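Signal recognition particle receptor FtsY (Sulfolobus acidocaldarius, PDB 5L3W) serves as a receptor for the signal recognition particle, joining an SRP54-type helical bundle domain to a P-loop nucleotide-binding domain that holds guanosine-5'-diphosphate. Local coordinates at residues A[127-132]-A[287-292]; A[254-259]-A[279-284]; A[22-27]-A[69-74]. All blocks are in the same frame, centred on the assembly; numbering follows the deposited sequence.

Contact 1. Residues A[127-132]-A[287-292]; sequences TIAKVV and QNYDDL. With GDP (guanosine-5'-diphosphate), chain B.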
# COMPACT_ATOMS: atom_id res chain seq x y z
N THR A 127 7.10 -8.35 5.78
CA THR A 127 5.81 -8.23 5.10
C THR A 127 5.62 -9.32 4.05
O THR A 127 4.49 -9.57 3.65
CB THR A 127 5.58 -6.82 4.50
OG1 THR A 127 5.28 -6.86 3.09
CG2 THR A 127 6.70 -5.90 4.73
N ILE A 128 6.69 -10.01 3.64
CA ILE A 128 6.49 -11.26 2.89
C ILE A 128 5.79 -12.29 3.77
O ILE A 128 4.87 -12.97 3.33
CB ILE A 128 7.83 -11.78 2.34
CG1 ILE A 128 8.38 -10.83 1.27
CG2 ILE A 128 7.64 -13.17 1.72
CD1 ILE A 128 9.77 -11.23 0.74
N ALA A 129 6.21 -12.40 5.04
CA ALA A 129 5.49 -13.27 5.96
C ALA A 129 4.05 -12.82 6.14
O ALA A 129 3.13 -13.64 6.23
CB ALA A 129 6.21 -13.32 7.31
N LYS A 130 3.82 -11.50 6.20
CA LYS A 130 2.45 -11.01 6.28
C LYS A 130 1.67 -11.36 5.02
O LYS A 130 0.50 -11.74 5.09
CB LYS A 130 2.45 -9.50 6.52
CG LYS A 130 2.93 -9.05 7.89
CD LYS A 130 3.30 -7.56 7.87
CE LYS A 130 3.29 -6.96 9.24
NZ LYS A 130 3.38 -5.47 9.22
N VAL A 131 2.30 -11.24 3.85
CA VAL A 131 1.60 -11.59 2.61
C VAL A 131 1.29 -13.09 2.58
O VAL A 131 0.21 -13.50 2.14
CB VAL A 131 2.43 -11.14 1.39
CG1 VAL A 131 1.81 -11.67 0.10
CG2 VAL A 131 2.48 -9.62 1.35
N VAL A 132 2.21 -13.92 3.08
CA VAL A 132 1.91 -15.35 3.19
C VAL A 132 0.73 -15.57 4.12
O VAL A 132 -0.17 -16.37 3.84
CB VAL A 132 3.15 -16.12 3.68
CG1 VAL A 132 2.77 -17.57 3.97
CG2 VAL A 132 4.26 -16.06 2.65
N GLN A 287 4.23 -5.49 13.91
CA GLN A 287 5.24 -6.53 13.76
C GLN A 287 4.65 -7.93 13.65
O GLN A 287 5.41 -8.88 13.43
CB GLN A 287 6.21 -6.52 14.94
CG GLN A 287 6.94 -5.22 15.15
CD GLN A 287 7.99 -5.34 16.21
OE1 GLN A 287 7.69 -5.29 17.41
NE2 GLN A 287 9.23 -5.53 15.79
N ASN A 288 3.35 -8.08 13.81
CA ASN A 288 2.73 -9.40 13.77
C ASN A 288 2.21 -9.68 12.37
O ASN A 288 2.05 -8.77 11.55
CB ASN A 288 1.61 -9.51 14.80
CG ASN A 288 2.13 -9.47 16.22
OD1 ASN A 288 1.66 -8.69 17.05
ND2 ASN A 288 3.12 -10.32 16.50
N TYR A 289 1.97 -10.96 12.11
CA TYR A 289 1.62 -11.39 10.76
C TYR A 289 0.32 -10.76 10.27
O TYR A 289 0.19 -10.47 9.07
CB TYR A 289 1.53 -12.92 10.72
CG TYR A 289 2.87 -13.61 10.91
CD1 TYR A 289 4.06 -12.96 10.59
CD2 TYR A 289 2.94 -14.90 11.41
CE1 TYR A 289 5.28 -13.58 10.76
CE2 TYR A 289 4.16 -15.53 11.58
CZ TYR A 289 5.33 -14.87 11.26
OH TYR A 289 6.55 -15.51 11.42
N ASP A 290 -0.62 -10.50 11.17
CA ASP A 290 -1.90 -9.90 10.80
C ASP A 290 -1.83 -8.39 10.64
O ASP A 290 -2.83 -7.78 10.27
CB ASP A 290 -2.97 -10.26 11.83
CG ASP A 290 -3.46 -11.70 11.68
OD1 ASP A 290 -3.61 -12.17 10.53
OD2 ASP A 290 -3.68 -12.36 12.71
N ASP A 291 -0.67 -7.78 10.90
CA ASP A 291 -0.50 -6.33 10.84
C ASP A 291 -0.28 -5.86 9.41
O ASP A 291 0.70 -5.18 9.10
CB ASP A 291 0.66 -5.91 11.73
CG ASP A 291 0.33 -6.08 13.19
OD1 ASP A 291 -0.87 -5.99 13.52
OD2 ASP A 291 1.26 -6.31 14.00
N LEU A 292 -1.19 -6.23 8.54
CA LEU A 292 -1.15 -5.85 7.13
C LEU A 292 -2.57 -5.51 6.76
O LEU A 292 -3.46 -6.36 6.89
CB LEU A 292 -0.61 -6.99 6.26
CG LEU A 292 -0.37 -6.64 4.79
CD1 LEU A 292 0.80 -5.67 4.64
CD2 LEU A 292 -0.17 -7.90 3.96
PB GDP B . 14.47 -6.46 6.26
O1B GDP B . 13.96 -7.82 5.85
O2B GDP B . 14.34 -5.52 5.09
O3B GDP B . 15.92 -6.51 6.66
O3A GDP B . 13.52 -5.91 7.44
PA GDP B . 12.79 -6.83 8.55
O1A GDP B . 11.66 -7.67 7.99
O2A GDP B . 13.81 -7.67 9.28
O5' GDP B . 12.19 -5.69 9.51
C5' GDP B . 13.07 -4.84 10.25
C4' GDP B . 12.36 -4.36 11.51
O4' GDP B . 11.23 -3.56 11.14
C3' GDP B . 11.81 -5.56 12.28
O3' GDP B . 12.09 -5.48 13.68
C2' GDP B . 10.32 -5.50 12.04
O2' GDP B . 9.59 -6.04 13.15
C1' GDP B . 10.07 -4.02 11.83
N9 GDP B . 8.83 -3.81 11.06
C8 GDP B . 8.56 -4.28 9.83
N7 GDP B . 7.31 -3.92 9.43
C5 GDP B . 6.77 -3.19 10.43
C6 GDP B . 5.49 -2.48 10.67
O6 GDP B . 4.58 -2.47 9.82
N1 GDP B . 5.33 -1.86 11.84
C2 GDP B . 6.29 -1.84 12.79
N2 GDP B . 6.04 -1.17 13.95
N3 GDP B . 7.48 -2.46 12.64
C4 GDP B . 7.77 -3.13 11.50
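The base end of the guanosine-5'-diphosphate pocket is where K130 of helix 124-137 reaches into the loop of residues 287-292. With CG anti to its own carbonyl carbon (chi1 -70°) and the rest of the chain extended, the lysine runs alongside a row of backbone oxygens. Its CG lies 3.3 Å from Y289 O, its CE comes near N288 O, and NZ donates a 2.7 Å hydrogen bond to D291 O. That bond arrives 36° above the carbonyl plane. G286 O, just before this segment, takes a second bond from NZ, so two main-chain oxygens grip the buried ammonium group. NZ also comes within 3.3 Å of O6 of the nucleotide, a close approach, not a hydrogen bond, that would probably polarise the guanine carbonyl. Beside the lysine, A129 CB meets Y289 CE1 at 3.6 Å, obliquely to the ring, while the phenol OH is bonded to H161 of helix 152-164. L292 CB also packs against K130 CB, and L292 CD2 reaches V131 CG2 at 4.1 Å. Within the loop, residues 288-291 make a type I turn, and N288 N bonds D291 OD2 at 2.7 Å. Ahead of this turn, Q287 NE2 gives the ribose O2' a nearly straight bond of 2.7 Å (165°). The arrangement belongs to a P-loop nucleotide-binding domain, in which the helix following the phosphate-binding loop and a loop after a late strand of the sheet meet beside the guanine and ribose.

Contact 2. Residues A[254-259]-A[279-284]; sequences AVILTK and PVVYMG. With GDP (guanosine-5'-diphosphate), chain B.
V255 and V280 head a parallel pairing of strands 254-258 and 280-284, whose short axes lie 4.5 Å apart. The tight part is the backbone ladder and the face carrying V255, L257, V280 and M283. V255 N bonds P279 O and V255 O accepts from V281 N, the latter at 3.0 Å and nearly along the C=O axis. L257 CG rests against V280 CG1 at 3.8 Å, the two side chains crossing at about a right angle. Between the V255-V280 and L257-M283 pairs, V281 and Y282 stand opposite the single residue I256, a beta bulge. With CG1 anti to its carbonyl carbon (chi1 -69°), V281 puts CG2 3.4 Å from V255 O, and its CG1 touches A254 CB. Past the bulge the ladder is slacker, with L257 N at 3.3 Å from Y282 O, then closes again where G284 N meets L257 O at 2.7 Å. The more open ends are P279, against A254, and K259, both partly exposed. At the K259 end the backbone N donates to O6 of guanosine-5'-diphosphate (3.0 Å, 157°). G284, lacking a side chain, lets that oxygen lie 3.0 Å from its C atom. K259 CG lies over the face of the guanine, and its NZ is salt-bridged to D232. Helix 267-275 connects the two strands in a beta-alpha-beta unit. Strand 226-232 lies on the far side of 254-258, strand 292-294 borders 280-284, and helix 124-137 covers I256 and Y282 through T127 and M134.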
# COMPACT_ATOMS: atom_id res chain seq x y z
N ALA A 254 3.67 -1.74 -7.76
CA ALA A 254 2.93 -1.29 -6.59
C ALA A 254 3.87 -1.22 -5.41
O ALA A 254 4.98 -1.77 -5.43
CB ALA A 254 1.74 -2.21 -6.28
N VAL A 255 3.42 -0.53 -4.36
CA VAL A 255 4.20 -0.28 -3.16
C VAL A 255 3.46 -0.85 -1.96
O VAL A 255 2.23 -0.82 -1.91
CB VAL A 255 4.43 1.24 -3.00
CG1 VAL A 255 4.94 1.62 -1.60
CG2 VAL A 255 5.36 1.76 -4.10
N ILE A 256 4.20 -1.39 -0.99
CA ILE A 256 3.67 -1.64 0.34
C ILE A 256 4.46 -0.78 1.32
O ILE A 256 5.69 -0.91 1.41
CB ILE A 256 3.72 -3.12 0.73
CG1 ILE A 256 2.74 -3.92 -0.15
CG2 ILE A 256 3.38 -3.30 2.23
CD1 ILE A 256 2.70 -5.40 0.17
N LEU A 257 3.75 0.07 2.06
CA LEU A 257 4.35 0.94 3.06
C LEU A 257 4.35 0.23 4.40
O LEU A 257 3.28 -0.16 4.91
CB LEU A 257 3.57 2.25 3.16
CG LEU A 257 3.54 3.18 1.95
CD1 LEU A 257 2.71 4.41 2.29
CD2 LEU A 257 4.97 3.56 1.58
N THR A 258 5.52 0.08 5.00
CA THR A 258 5.64 -0.54 6.30
C THR A 258 5.75 0.54 7.35
O THR A 258 6.00 1.71 7.04
CB THR A 258 6.87 -1.45 6.37
OG1 THR A 258 8.05 -0.63 6.32
CG2 THR A 258 6.88 -2.38 5.17
N LYS A 259 5.52 0.14 8.61
CA LYS A 259 5.67 0.99 9.78
C LYS A 259 4.69 2.16 9.79
O LYS A 259 4.94 3.18 10.46
CB LYS A 259 7.11 1.50 9.91
CG LYS A 259 8.12 0.38 10.14
CD LYS A 259 9.54 0.84 9.96
CE LYS A 259 10.47 -0.36 9.95
NZ LYS A 259 11.68 -0.12 9.11
N PRO A 279 0.86 2.87 -7.08
CA PRO A 279 -0.14 2.73 -6.01
C PRO A 279 0.42 2.05 -4.77
O PRO A 279 1.25 1.15 -4.84
CB PRO A 279 -1.25 1.86 -6.65
CG PRO A 279 -0.58 1.17 -7.86
CD PRO A 279 0.47 2.17 -8.33
N VAL A 280 -0.08 2.49 -3.61
CA VAL A 280 0.14 1.79 -2.35
C VAL A 280 -1.01 0.82 -2.13
O VAL A 280 -2.16 1.24 -1.98
CB VAL A 280 0.25 2.77 -1.18
CG1 VAL A 280 0.41 2.01 0.13
CG2 VAL A 280 1.42 3.71 -1.40
N VAL A 281 -0.71 -0.48 -2.08
CA VAL A 281 -1.77 -1.49 -2.10
C VAL A 281 -1.99 -2.08 -0.71
O VAL A 281 -3.13 -2.38 -0.33
CB VAL A 281 -1.47 -2.58 -3.15
CG1 VAL A 281 -1.59 -1.99 -4.55
CG2 VAL A 281 -0.07 -3.15 -2.98
N TYR A 282 -0.94 -2.22 0.10
CA TYR A 282 -1.13 -2.62 1.49
C TYR A 282 -0.23 -1.79 2.37
O TYR A 282 0.70 -1.13 1.89
CB TYR A 282 -0.88 -4.12 1.72
CG TYR A 282 -1.90 -4.98 1.01
CD1 TYR A 282 -3.10 -5.32 1.61
CD2 TYR A 282 -1.68 -5.40 -0.30
CE1 TYR A 282 -4.05 -6.07 0.94
CE2 TYR A 282 -2.62 -6.15 -0.98
CZ TYR A 282 -3.80 -6.48 -0.36
OH TYR A 282 -4.74 -7.23 -1.04
N MET A 283 -0.52 -1.81 3.68
CA MET A 283 0.24 -1.06 4.68
C MET A 283 0.54 -1.97 5.86
O MET A 283 -0.37 -2.59 6.42
CB MET A 283 -0.54 0.18 5.16
CG MET A 283 -1.04 1.08 4.05
SD MET A 283 -1.75 2.62 4.64
CE MET A 283 -3.22 2.07 5.52
N GLY A 284 1.81 -2.05 6.23
CA GLY A 284 2.19 -2.72 7.47
C GLY A 284 1.91 -1.80 8.64
O GLY A 284 2.26 -0.61 8.62
PB GDP B . 14.47 -6.46 6.26
O1B GDP B . 13.96 -7.82 5.85
O2B GDP B . 14.34 -5.52 5.09
O3B GDP B . 15.92 -6.51 6.66
O3A GDP B . 13.52 -5.91 7.44
PA GDP B . 12.79 -6.83 8.55
O1A GDP B . 11.66 -7.67 7.99
O2A GDP B . 13.81 -7.67 9.28
O5' GDP B . 12.19 -5.69 9.51
C5' GDP B . 13.07 -4.84 10.25
C4' GDP B . 12.36 -4.36 11.51
O4' GDP B . 11.23 -3.56 11.14
C3' GDP B . 11.81 -5.56 12.28
O3' GDP B . 12.09 -5.48 13.68
C2' GDP B . 10.32 -5.50 12.04
O2' GDP B . 9.59 -6.04 13.15
C1' GDP B . 10.07 -4.02 11.83
N9 GDP B . 8.83 -3.81 11.06
C8 GDP B . 8.56 -4.28 9.83
N7 GDP B . 7.31 -3.92 9.43
C5 GDP B . 6.77 -3.19 10.43
C6 GDP B . 5.49 -2.48 10.67
O6 GDP B . 4.58 -2.47 9.82
N1 GDP B . 5.33 -1.86 11.84
C2 GDP B . 6.29 -1.84 12.79
N2 GDP B . 6.04 -1.17 13.95
N3 GDP B . 7.48 -2.46 12.64
C4 GDP B . 7.77 -3.13 11.50

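Contact 3. Residues A[22-27]-A[69-74]; sequences FLKYKT and KVSRRE. With SO4 (sulfate ion), chain C.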
# COMPACT_ATOMS: atom_id res chain seq x y z
N PHE A 22 -37.66 21.17 1.34
CA PHE A 22 -36.56 21.68 0.52
C PHE A 22 -36.22 23.14 0.81
O PHE A 22 -35.14 23.58 0.42
CB PHE A 22 -36.91 21.52 -0.97
CG PHE A 22 -38.21 22.15 -1.34
CD1 PHE A 22 -39.41 21.47 -1.16
CD2 PHE A 22 -38.25 23.44 -1.83
CE1 PHE A 22 -40.62 22.05 -1.47
CE2 PHE A 22 -39.45 24.05 -2.15
CZ PHE A 22 -40.64 23.35 -1.97
N LEU A 23 -37.10 23.89 1.49
CA LEU A 23 -36.85 25.31 1.71
C LEU A 23 -35.73 25.56 2.69
O LEU A 23 -35.12 26.64 2.67
CB LEU A 23 -38.11 26.02 2.20
CG LEU A 23 -39.13 26.36 1.13
CD1 LEU A 23 -40.33 27.03 1.77
CD2 LEU A 23 -38.51 27.25 0.06
N LYS A 24 -35.43 24.60 3.57
CA LYS A 24 -34.34 24.79 4.50
C LYS A 24 -32.98 24.52 3.87
O LYS A 24 -31.96 24.82 4.50
CB LYS A 24 -34.59 23.92 5.73
CG LYS A 24 -34.61 22.44 5.46
CD LYS A 24 -34.84 21.65 6.75
CE LYS A 24 -34.66 20.16 6.51
NZ LYS A 24 -34.62 19.41 7.77
N TYR A 25 -32.93 24.02 2.63
CA TYR A 25 -31.69 23.64 1.96
C TYR A 25 -31.06 24.88 1.34
O TYR A 25 -31.64 25.51 0.45
CB TYR A 25 -31.96 22.53 0.94
CG TYR A 25 -31.96 21.18 1.63
CD1 TYR A 25 -33.06 20.73 2.31
CD2 TYR A 25 -30.81 20.42 1.68
CE1 TYR A 25 -33.04 19.53 3.01
CE2 TYR A 25 -30.78 19.22 2.36
CZ TYR A 25 -31.89 18.78 3.03
OH TYR A 25 -31.86 17.59 3.73
N LYS A 26 -29.89 25.27 1.85
CA LYS A 26 -29.18 26.43 1.34
C LYS A 26 -28.02 25.96 0.48
O LYS A 26 -27.39 24.94 0.79
CB LYS A 26 -28.71 27.33 2.48
CG LYS A 26 -29.83 27.67 3.47
CD LYS A 26 -30.68 28.83 2.93
CE LYS A 26 -32.16 28.50 2.82
NZ LYS A 26 -32.79 28.33 4.16
N THR A 27 -27.78 26.67 -0.62
CA THR A 27 -26.65 26.38 -1.49
C THR A 27 -25.37 26.94 -0.88
O THR A 27 -25.37 28.03 -0.30
CB THR A 27 -26.87 26.99 -2.88
OG1 THR A 27 -28.19 26.66 -3.33
CG2 THR A 27 -25.86 26.41 -3.92
N LYS A 69 -26.23 21.77 -1.73
CA LYS A 69 -27.30 22.25 -0.88
C LYS A 69 -27.28 21.47 0.44
O LYS A 69 -27.22 20.24 0.44
CB LYS A 69 -28.65 22.10 -1.59
CG LYS A 69 -28.68 22.86 -2.90
CD LYS A 69 -30.09 23.33 -3.26
CE LYS A 69 -30.14 23.76 -4.72
NZ LYS A 69 -31.48 23.54 -5.32
N VAL A 70 -27.30 22.19 1.55
CA VAL A 70 -27.28 21.57 2.86
C VAL A 70 -28.26 22.30 3.76
O VAL A 70 -28.66 23.44 3.49
CB VAL A 70 -25.87 21.57 3.50
CG1 VAL A 70 -24.90 20.73 2.66
CG2 VAL A 70 -25.37 23.01 3.65
N SER A 71 -28.66 21.63 4.84
CA SER A 71 -29.61 22.21 5.78
C SER A 71 -29.17 22.06 7.22
O SER A 71 -29.93 22.45 8.11
CB SER A 71 -30.98 21.55 5.61
OG SER A 71 -30.92 20.19 6.02
N ARG A 72 -28.01 21.47 7.49
CA ARG A 72 -27.55 21.23 8.85
C ARG A 72 -26.10 20.77 8.79
O ARG A 72 -25.62 20.33 7.75
CB ARG A 72 -28.43 20.21 9.58
CG ARG A 72 -28.33 18.78 9.01
CD ARG A 72 -29.15 17.80 9.84
NE ARG A 72 -29.34 16.53 9.16
CZ ARG A 72 -30.38 16.26 8.37
NH1 ARG A 72 -31.31 17.19 8.17
NH2 ARG A 72 -30.50 15.08 7.78
N ARG A 73 -25.41 20.87 9.93
CA ARG A 73 -23.97 20.65 9.95
C ARG A 73 -23.60 19.23 9.57
O ARG A 73 -22.51 19.01 9.02
CB ARG A 73 -23.40 20.98 11.34
CG ARG A 73 -23.75 19.96 12.40
CD ARG A 73 -23.10 20.31 13.72
NE ARG A 73 -23.33 21.71 14.02
CZ ARG A 73 -24.35 22.17 14.75
NH1 ARG A 73 -25.23 21.33 15.28
NH2 ARG A 73 -24.48 23.47 14.93
N GLU A 74 -24.48 18.27 9.85
CA GLU A 74 -24.21 16.86 9.57
C GLU A 74 -24.15 16.60 8.08
O GLU A 74 -23.33 15.78 7.63
CB GLU A 74 -25.27 15.96 10.22
CG GLU A 74 -25.22 15.98 11.78
CD GLU A 74 -26.20 16.95 12.44
OE1 GLU A 74 -26.65 17.93 11.80
OE2 GLU A 74 -26.54 16.73 13.63
S SO4 C . -30.76 28.92 -1.89
O1 SO4 C . -30.27 28.54 -3.22
O2 SO4 C . -31.72 27.90 -1.45
O3 SO4 C . -31.44 30.21 -1.96
O4 SO4 C . -29.65 29.02 -0.96
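One face of the Y25 ring carries S71, whose CB sits over the centre, 3.8 Å from the centroid and 6° off the normal, in a CH-pi contact. S71 OG lies above the same ring, 3.4 Å from CZ, while K69 O approaches the edge near the ring plane. K24 NZ stands at the edge of the R72 guanidinium, 4.0 Å from NH1, two like charges set close together. Next to these flat groups two short strands pair antiparallel: K26 N donates to V70 O at 2.7 Å and V70 N to K26 O at 2.9 Å, while T27 and K69 form the adjoining non-hydrogen-bonded pair. T27 has OG1 beside its backbone N (chi1 -48°), so that both groups bind one sulfate ion, probably from the crystallisation liquor, OG1 to O1 at 2.8 Å and N to O4 at 3.0 Å. E75 of helix 73-93 accepts hydrogen bonds from Y25 OH and S71 OG and makes a long, weak ion pair with R72. The chemistry is thus polar and basic: a short antiparallel pair with the Y25 ring packed against S71, where the E75 carboxylate may offset part of the gathered positive charge.

Starting from the N terminus, contact 3 comes first: residues 22-27 and 69-74 close a loop holding helices 34-46 and 51-66, within the helical bundle domain. The chain then enters the nucleotide-binding domain, where contact 1 opens at helix 124-137 and closes only at 287-292. Contact 2 is nested inside that loop, closing the shorter excursion through helix 267-275. Contacts 1 and 2 touch directly, T127 CG2 lying 3.5 Å from T258 CG2 and L292 CD1 packing on Y282 CB, and both reach the nucleotide, tying helix, sheet and pocket loop together. Contact 3 stands apart in series, its centre about 46 Å from that of contact 1.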